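PDB 3P51: uncharacterized protein from Nitrosospira multiformis, which is of unknown function but belongs to the polyketide cyclase/dehydrase and lipid-transport family and probably binds a hydrophobic ligand. Local coordinates for residues G56-T61 with E78-V83; H25-A30 with R130-D135. All blocks are in the same frame, centred on the assembly; numbering follows the deposited sequence.

Contact 1. Residues G56-T61 with E78-V83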
ATOM      1  N   GLY A  56     -30.157   7.081 -11.142  1.00 43.65           N
ATOM      2  CA  GLY A  56     -31.216   7.231 -10.154  1.00 38.98           C
ATOM      3  C   GLY A  56     -31.247   6.130  -9.105  1.00 43.76           C
ATOM      4  O   GLY A  56     -32.243   5.984  -8.401  1.00 45.63           O
ATOM      5  N   GLU A  57     -30.175   5.347  -8.984  1.00 41.54           N
ATOM      6  CA  GLU A  57     -30.244   4.209  -8.067  1.00 41.16           C
ATOM      7  C   GLU A  57     -28.943   3.823  -7.364  1.00 39.84           C
ATOM      8  O   GLU A  57     -28.982   3.190  -6.312  1.00 42.79           O
ATOM      9  CB  GLU A  57     -30.864   2.995  -8.767  1.00 42.77           C
ATOM     10  CG  GLU A  57     -30.092   2.526  -9.982  1.00 48.49           C
ATOM     11  CD  GLU A  57     -30.815   1.412 -10.732  1.00 55.71           C
ATOM     12  OE1 GLU A  57     -32.017   1.211 -10.476  1.00 58.96           O
ATOM     13  OE2 GLU A  57     -30.183   0.739 -11.575  1.00 57.13           O
ATOM     14  N   PHE A  58     -27.798   4.180  -7.942  1.00 38.82           N
ATOM     15  CA  PHE A  58     -26.525   3.979  -7.261  1.00 38.82           C
ATOM     16  C   PHE A  58     -26.142   5.248  -6.527  1.00 38.68           C
ATOM     17  O   PHE A  58     -25.859   6.263  -7.160  1.00 40.02           O
ATOM     18  CB  PHE A  58     -25.407   3.676  -8.257  1.00 43.70           C
ATOM     19  CG  PHE A  58     -25.508   2.335  -8.916  1.00 45.46           C
ATOM     20  CD1 PHE A  58     -25.004   1.205  -8.292  1.00 43.57           C
ATOM     21  CD2 PHE A  58     -26.073   2.210 -10.175  1.00 44.68           C
ATOM     22  CE1 PHE A  58     -25.073  -0.026  -8.907  1.00 42.92           C
ATOM     23  CE2 PHE A  58     -26.148   0.978 -10.797  1.00 44.25           C
ATOM     24  CZ  PHE A  58     -25.645  -0.138 -10.165  1.00 45.44           C
ATOM     25  N   LEU A  59     -26.115   5.194  -5.201  1.00 35.14           N
ATOM     26  CA  LEU A  59     -25.593   6.314  -4.417  1.00 34.67           C
ATOM     27  C   LEU A  59     -24.154   6.036  -3.952  1.00 37.14           C
ATOM     28  O   LEU A  59     -23.941   5.167  -3.105  1.00 38.66           O
ATOM     29  CB  LEU A  59     -26.495   6.580  -3.208  1.00 30.56           C
ATOM     30  CG  LEU A  59     -26.101   7.747  -2.291  1.00 33.69           C
ATOM     31  CD1 LEU A  59     -26.149   9.081  -3.035  1.00 31.89           C
ATOM     32  CD2 LEU A  59     -26.988   7.774  -1.041  1.00 31.20           C
ATOM     33  N   ASP A  60     -23.181   6.771  -4.501  1.00 39.70           N
ATOM     34  CA  ASP A  60     -21.751   6.624  -4.149  1.00 35.98           C
ATOM     35  C   ASP A  60     -21.236   7.799  -3.311  1.00 39.13           C
ATOM     36  O   ASP A  60     -21.622   8.947  -3.548  1.00 38.23           O
ATOM     37  CB  ASP A  60     -20.880   6.600  -5.415  1.00 32.91           C
ATOM     38  CG  ASP A  60     -21.066   5.345  -6.268  1.00 39.87           C
ATOM     39  OD1 ASP A  60     -21.559   4.312  -5.763  1.00 43.80           O
ATOM     40  OD2 ASP A  60     -20.685   5.390  -7.461  1.00 42.35           O
ATOM     41  N   THR A  61     -20.330   7.519  -2.372  1.00 34.03           N
ATOM     42  CA  THR A  61     -19.561   8.561  -1.682  1.00 28.02           C
ATOM     43  C   THR A  61     -18.061   8.404  -1.952  1.00 31.78           C
ATOM     44  O   THR A  61     -17.533   7.295  -1.879  1.00 31.07           O
ATOM     45  CB  THR A  61     -19.783   8.503  -0.165  1.00 33.22           C
ATOM     46  OG1 THR A  61     -21.176   8.664   0.114  1.00 35.63           O
ATOM     47  CG2 THR A  61     -19.027   9.616   0.525  1.00 29.49           C
ATOM     48  N   GLU A  78     -26.009   2.977  -1.715  1.00 34.38           N
ATOM     49  CA  GLU A  78     -27.254   2.356  -2.140  1.00 36.98           C
ATOM     50  C   GLU A  78     -27.076   1.846  -3.557  1.00 37.84           C
ATOM     51  O   GLU A  78     -26.272   2.379  -4.316  1.00 39.60           O
ATOM     52  CB  GLU A  78     -28.430   3.343  -2.106  1.00 37.60           C
ATOM     53  CG  GLU A  78     -28.599   4.131  -0.818  1.00 36.91           C
ATOM     54  CD  GLU A  78     -29.403   3.411   0.247  1.00 44.16           C
ATOM     55  OE1 GLU A  78     -29.783   2.222   0.055  1.00 41.99           O
ATOM     56  OE2 GLU A  78     -29.654   4.055   1.291  1.00 49.12           O
ATOM     57  N   GLY A  79     -27.838   0.819  -3.917  1.00 41.27           N
ATOM     58  CA  GLY A  79     -27.801   0.302  -5.269  1.00 38.40           C
ATOM     59  C   GLY A  79     -28.964  -0.633  -5.507  1.00 39.93           C
ATOM     60  O   GLY A  79     -29.618  -1.053  -4.562  1.00 37.17           O
ATOM     61  N   PRO A  80     -29.214  -0.976  -6.778  1.00 42.82           N
ATOM     62  CA  PRO A  80     -30.285  -1.918  -7.110  1.00 46.29           C
ATOM     63  C   PRO A  80     -29.871  -3.328  -6.694  1.00 45.63           C
ATOM     64  O   PRO A  80     -28.675  -3.597  -6.588  1.00 44.73           O
ATOM     65  CB  PRO A  80     -30.371  -1.818  -8.635  1.00 43.12           C
ATOM     66  CG  PRO A  80     -28.961  -1.468  -9.056  1.00 40.01           C
ATOM     67  CD  PRO A  80     -28.414  -0.591  -7.957  1.00 39.24           C
ATOM     68  N   SER A  81     -30.842  -4.199  -6.445  1.00 40.71           N
ATOM     69  CA  SER A  81     -30.554  -5.611  -6.210  1.00 40.02           C
ATOM     70  C   SER A  81     -29.755  -6.104  -7.421  1.00 43.76           C
ATOM     71  O   SER A  81     -30.046  -5.708  -8.551  1.00 45.02           O
ATOM     72  CB  SER A  81     -31.862  -6.397  -6.014  1.00 42.94           C
ATOM     73  OG  SER A  81     -31.629  -7.689  -5.453  1.00 44.64           O
ATOM     74  N   PRO A  82     -28.732  -6.949  -7.196  1.00 44.72           N
ATOM     75  CA  PRO A  82     -28.365  -7.592  -5.933  1.00 41.76           C
ATOM     76  C   PRO A  82     -27.304  -6.838  -5.114  1.00 42.07           C
ATOM     77  O   PRO A  82     -26.666  -7.452  -4.253  1.00 42.62           O
ATOM     78  CB  PRO A  82     -27.768  -8.909  -6.415  1.00 46.08           C
ATOM     79  CG  PRO A  82     -27.011  -8.490  -7.649  1.00 44.73           C
ATOM     80  CD  PRO A  82     -27.852  -7.398  -8.294  1.00 46.00           C
ATOM     81  N   VAL A  83     -27.105  -5.546  -5.368  1.00 36.20           N
ATOM     82  CA  VAL A  83     -26.193  -4.757  -4.537  1.00 33.44           C
ATOM     83  C   VAL A  83     -26.900  -3.683  -3.702  1.00 38.66           C
ATOM     84  O   VAL A  83     -26.329  -2.629  -3.436  1.00 41.65           O
ATOM     85  CB  VAL A  83     -25.059  -4.100  -5.361  1.00 37.30           C
ATOM     86  CG1 VAL A  83     -24.054  -5.152  -5.845  1.00 38.21           C
ATOM     87  CG2 VAL A  83     -25.639  -3.317  -6.525  1.00 40.30           C
TER

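Contact 2. Residues H25-A30 with R130-D135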
ATOM      1  N   HIS A  25     -17.538  13.532 -10.352  1.00 35.17           N
ATOM      2  CA  HIS A  25     -18.867  13.940 -10.811  1.00 37.22           C
ATOM      3  C   HIS A  25     -19.041  13.954 -12.333  1.00 44.22           C
ATOM      4  O   HIS A  25     -20.114  14.310 -12.823  1.00 43.49           O
ATOM      5  CB  HIS A  25     -19.254  15.308 -10.248  1.00 35.99           C
ATOM      6  CG  HIS A  25     -19.502  15.310  -8.772  1.00 37.65           C
ATOM      7  ND1 HIS A  25     -19.053  16.318  -7.944  1.00 40.07           N
ATOM      8  CD2 HIS A  25     -20.162  14.438  -7.977  1.00 36.37           C
ATOM      9  CE1 HIS A  25     -19.419  16.063  -6.702  1.00 37.04           C
ATOM     10  NE2 HIS A  25     -20.094  14.925  -6.693  1.00 37.50           N
ATOM     11  N   ASP A  26     -17.997  13.584 -13.078  1.00 41.15           N
ATOM     12  CA  ASP A  26     -18.114  13.429 -14.531  1.00 36.59           C
ATOM     13  C   ASP A  26     -17.940  11.969 -14.945  1.00 40.29           C
ATOM     14  O   ASP A  26     -16.813  11.463 -15.020  1.00 42.07           O
ATOM     15  CB  ASP A  26     -17.097  14.314 -15.265  1.00 40.23           C
ATOM     16  CG  ASP A  26     -17.202  14.189 -16.784  1.00 44.76           C
ATOM     17  OD1 ASP A  26     -18.156  13.551 -17.274  1.00 47.60           O
ATOM     18  OD2 ASP A  26     -16.340  14.733 -17.496  1.00 45.21           O
ATOM     19  N   PHE A  27     -19.058  11.301 -15.215  1.00 40.58           N
ATOM     20  CA  PHE A  27     -19.057   9.897 -15.628  1.00 41.98           C
ATOM     21  C   PHE A  27     -19.445   9.769 -17.110  1.00 43.63           C
ATOM     22  O   PHE A  27     -19.829   8.694 -17.560  1.00 39.31           O
ATOM     23  CB  PHE A  27     -20.027   9.089 -14.755  1.00 39.94           C
ATOM     24  CG  PHE A  27     -19.505   7.732 -14.320  1.00 39.17           C
ATOM     25  CD1 PHE A  27     -18.618   7.017 -15.105  1.00 38.28           C
ATOM     26  CD2 PHE A  27     -19.932   7.167 -13.120  1.00 41.59           C
ATOM     27  CE1 PHE A  27     -18.152   5.762 -14.703  1.00 35.28           C
ATOM     28  CE2 PHE A  27     -19.474   5.903 -12.711  1.00 35.86           C
ATOM     29  CZ  PHE A  27     -18.578   5.207 -13.509  1.00 36.50           C
ATOM     30  N   SER A  28     -19.317  10.862 -17.866  1.00 42.53           N
ATOM     31  CA  SER A  28     -19.746  10.877 -19.267  1.00 43.97           C
ATOM     32  C   SER A  28     -18.954   9.901 -20.126  1.00 43.63           C
ATOM     33  O   SER A  28     -19.319   9.640 -21.272  1.00 45.66           O
ATOM     34  CB  SER A  28     -19.654  12.289 -19.869  1.00 41.11           C
ATOM     35  OG  SER A  28     -18.319  12.787 -19.837  1.00 42.31           O
ATOM     36  N   TRP A  29     -17.872   9.365 -19.571  1.00 44.86           N
ATOM     37  CA  TRP A  29     -16.999   8.463 -20.314  1.00 43.12           C
ATOM     38  C   TRP A  29     -17.483   7.020 -20.364  1.00 45.42           C
ATOM     39  O   TRP A  29     -16.875   6.195 -21.034  1.00 45.49           O
ATOM     40  CB  TRP A  29     -15.572   8.504 -19.766  1.00 41.13           C
ATOM     41  CG  TRP A  29     -15.425   8.320 -18.271  1.00 39.70           C
ATOM     42  CD1 TRP A  29     -15.445   9.300 -17.314  1.00 33.52           C
ATOM     43  CD2 TRP A  29     -15.174   7.090 -17.577  1.00 39.05           C
ATOM     44  NE1 TRP A  29     -15.240   8.749 -16.068  1.00 33.59           N
ATOM     45  CE2 TRP A  29     -15.069   7.395 -16.206  1.00 35.74           C
ATOM     46  CE3 TRP A  29     -15.033   5.760 -17.985  1.00 40.69           C
ATOM     47  CZ2 TRP A  29     -14.831   6.420 -15.242  1.00 37.96           C
ATOM     48  CZ3 TRP A  29     -14.796   4.793 -17.024  1.00 40.18           C
ATOM     49  CH2 TRP A  29     -14.694   5.129 -15.672  1.00 41.82           C
ATOM     50  N   ALA A  30     -18.562   6.715 -19.649  1.00 41.81           N
ATOM     51  CA  ALA A  30     -19.146   5.375 -19.701  1.00 41.21           C
ATOM     52  C   ALA A  30     -20.640   5.451 -20.028  1.00 44.01           C
ATOM     53  O   ALA A  30     -21.488   5.127 -19.185  1.00 44.53           O
ATOM     54  CB  ALA A  30     -18.923   4.646 -18.379  1.00 43.17           C
ATOM     55  N   ARG A 130     -16.969  -4.579 -16.325  1.00 39.35           N
ATOM     56  CA  ARG A 130     -16.470  -4.883 -17.662  1.00 39.04           C
ATOM     57  C   ARG A 130     -17.069  -3.925 -18.689  1.00 38.57           C
ATOM     58  O   ARG A 130     -16.398  -3.510 -19.627  1.00 36.31           O
ATOM     59  CB  ARG A 130     -16.738  -6.349 -18.020  1.00 41.14           C
ATOM     60  CG  ARG A 130     -15.805  -7.298 -17.287  1.00 44.35           C
ATOM     61  CD  ARG A 130     -16.327  -8.719 -17.216  1.00 48.23           C
ATOM     62  NE  ARG A 130     -15.491  -9.540 -16.335  1.00 50.80           N
ATOM     63  CZ  ARG A 130     -15.767 -10.799 -16.007  1.00 55.51           C
ATOM     64  NH1 ARG A 130     -16.869 -11.385 -16.483  1.00 52.39           N
ATOM     65  NH2 ARG A 130     -14.950 -11.473 -15.198  1.00 52.99           N
ATOM     66  N   SER A 131     -18.327  -3.553 -18.486  1.00 38.25           N
ATOM     67  CA  SER A 131     -18.983  -2.596 -19.374  1.00 42.03           C
ATOM     68  C   SER A 131     -18.386  -1.201 -19.253  1.00 43.38           C
ATOM     69  O   SER A 131     -18.128  -0.546 -20.257  1.00 47.03           O
ATOM     70  CB  SER A 131     -20.490  -2.541 -19.098  1.00 44.51           C
ATOM     71  OG  SER A 131     -21.072  -1.434 -19.766  1.00 45.41           O
ATOM     72  N   LEU A 132     -18.171  -0.743 -18.023  1.00 42.64           N
ATOM     73  CA  LEU A 132     -17.574   0.570 -17.798  1.00 42.29           C
ATOM     74  C   LEU A 132     -16.176   0.647 -18.420  1.00 42.95           C
ATOM     75  O   LEU A 132     -15.841   1.608 -19.116  1.00 39.71           O
ATOM     76  CB  LEU A 132     -17.500   0.885 -16.300  1.00 42.30           C
ATOM     77  CG  LEU A 132     -18.817   0.908 -15.510  1.00 39.15           C
ATOM     78  CD1 LEU A 132     -18.549   1.084 -14.025  1.00 34.89           C
ATOM     79  CD2 LEU A 132     -19.744   2.001 -16.010  1.00 37.87           C
ATOM     80  N   LEU A 133     -15.363  -0.374 -18.175  1.00 42.50           N
ATOM     81  CA  LEU A 133     -14.018  -0.412 -18.737  1.00 44.00           C
ATOM     82  C   LEU A 133     -14.050  -0.488 -20.265  1.00 44.87           C
ATOM     83  O   LEU A 133     -13.237   0.144 -20.940  1.00 45.30           O
ATOM     84  CB  LEU A 133     -13.228  -1.585 -18.162  1.00 40.42           C
ATOM     85  CG  LEU A 133     -12.863  -1.471 -16.683  1.00 40.88           C
ATOM     86  CD1 LEU A 133     -12.246  -2.754 -16.169  1.00 38.56           C
ATOM     87  CD2 LEU A 133     -11.914  -0.303 -16.451  1.00 42.15           C
ATOM     88  N   ALA A 134     -14.986  -1.262 -20.803  1.00 45.24           N
ATOM     89  CA  ALA A 134     -15.129  -1.401 -22.254  1.00 47.40           C
ATOM     90  C   ALA A 134     -15.435  -0.066 -22.937  1.00 49.08           C
ATOM     91  O   ALA A 134     -14.933   0.206 -24.029  1.00 49.39           O
ATOM     92  CB  ALA A 134     -16.201  -2.434 -22.587  1.00 48.62           C
ATOM     93  N   ASP A 135     -16.258   0.764 -22.297  1.00 47.21           N
ATOM     94  CA  ASP A 135     -16.480   2.130 -22.781  1.00 44.51           C
ATOM     95  C   ASP A 135     -15.174   2.926 -22.801  1.00 44.40           C
ATOM     96  O   ASP A 135     -14.868   3.642 -23.756  1.00 43.87           O
ATOM     97  CB  ASP A 135     -17.502   2.857 -21.901  1.00 41.42           C
ATOM     98  CG  ASP A 135     -18.938   2.494 -22.245  1.00 47.91           C
ATOM     99  OD1 ASP A 135     -19.155   1.852 -23.294  1.00 46.52           O
ATOM    100  OD2 ASP A 135     -19.854   2.853 -21.466  1.00 48.97           O
TER

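Contact 1. Residues G56-T61 with E78-V83
Pro80 lies over one face of the Phe58 ring, and the geometry qualifies as a CH-pi contact: its CD sits 3.7 Å from the ring centroid of Phe58, only 18° off the ring normal. That carbon is displaced toward the CE1-CZ side, with Phe58 CE1 at 3.5 Å from Pro80 CD, and the two side chains cross at about a right angle. The CA-CB bond of Phe58 points away from residues 78-83; with CG anti to the carbonyl carbon (chi1 -70°), the ring swings back so that its face meets the proline CD. Val83 CG2 approaches the same CE1 obliquely, and Tyr124 of helix 120-139 touches both Phe58 and Pro80.

The CB-CG side of the proline ring is met by Glu57, whose chain, extended beyond CG, crosses it at about a right angle and brings OE2 to 3.6 Å from Pro80 CG. This is a van der Waals approach of a carboxylate to carbon. Leu59 and Glu78 instead run side by side and point the same way, with Leu59 CB and Glu78 CB 3.9 Å apart. Beyond CG the glutamate bends at chi2, and its OE1 is hydrogen-bonded to Ser85.

Between these two layers of side chains, Leu59 N donates to Glu78 O at 3.0 Å, from above the carbonyl plane; the return bond from Glu78 N to Leu59 O is weak at 3.3 Å. The same Glu78 oxygen also receives a CA-H...O contact from Phe58, and Gly79 CA makes another to Glu57 O. Leu59 and Glu78 thus form an antiparallel hydrogen-bonded pair at the end of strand 71-78. Where strand 58-66 begins beside strand 51-54, Glu57 and Phe58 both face Leu54 in a classic beta bulge, within the antiparallel sheet expected of a Bet v 1-like fold.

Contact 2. Residues H25-A30 with R130-D135
Leu132 and Ala30 make the close apolar part, with Leu132 CD2 3.6 Å from Ala30 CB. The leucine's other methyl, CD1, is 4.2 Å from Phe27 CZ, and the two side chains cross at about a right angle. Trp29 presents its edge to the helix backbone: CZ3 lies near Leu132 O, in line with the indole plane, while one indole face is covered by Phe27 CE1. Trp110 of strand 105-116 touches both Phe27 and Leu132, so the packing joins the loop after helix 14-21 to the C-terminal helix and the sheet, as expected of the helix-grip layout of Bet v 1-like proteins. A type I turn from Phe27 to Ala30 and an Asx turn, Asp26 OD1 accepting from Ser28 N at 3.0 Å, shape the loop.

No hydrogen bond links the segments. In contrast to the buried Leu132-Ala30-Phe27 side, the Asp135 side is partly exposed: its CB rests 3.5 Å from Trp29 O, and OD2 still comes to 3.1 Å from Ala30 C, while OD1 is hydrogen-bonded to Ser32. An alanine here would remove the carboxylate, and is likely to cost Ser32 OG its partner and open a gap beside Ala30.

From the N terminus the chain passes strand 3-10 and helix 14-21 before reaching residues 25-30, the first half of contact 2. It then builds strands 37-40 and 51-54, and enters contact 1 at residues 56-61. A short excursion of 16 residues, mostly strand, closes that loop at 78-83. Strands 88-100 and 105-116 follow, and helix 120-139 returns to complete contact 2, about 100 residues after it opened. The smaller loop therefore lies wholly within the larger and the two do not cross. Contact 1 joins the start of strand 58-66 to the end of strand 71-78 and the loop after it, contact 2 the 25-30 loop to helix 120-139, which through Tyr124 also packs on contact 1.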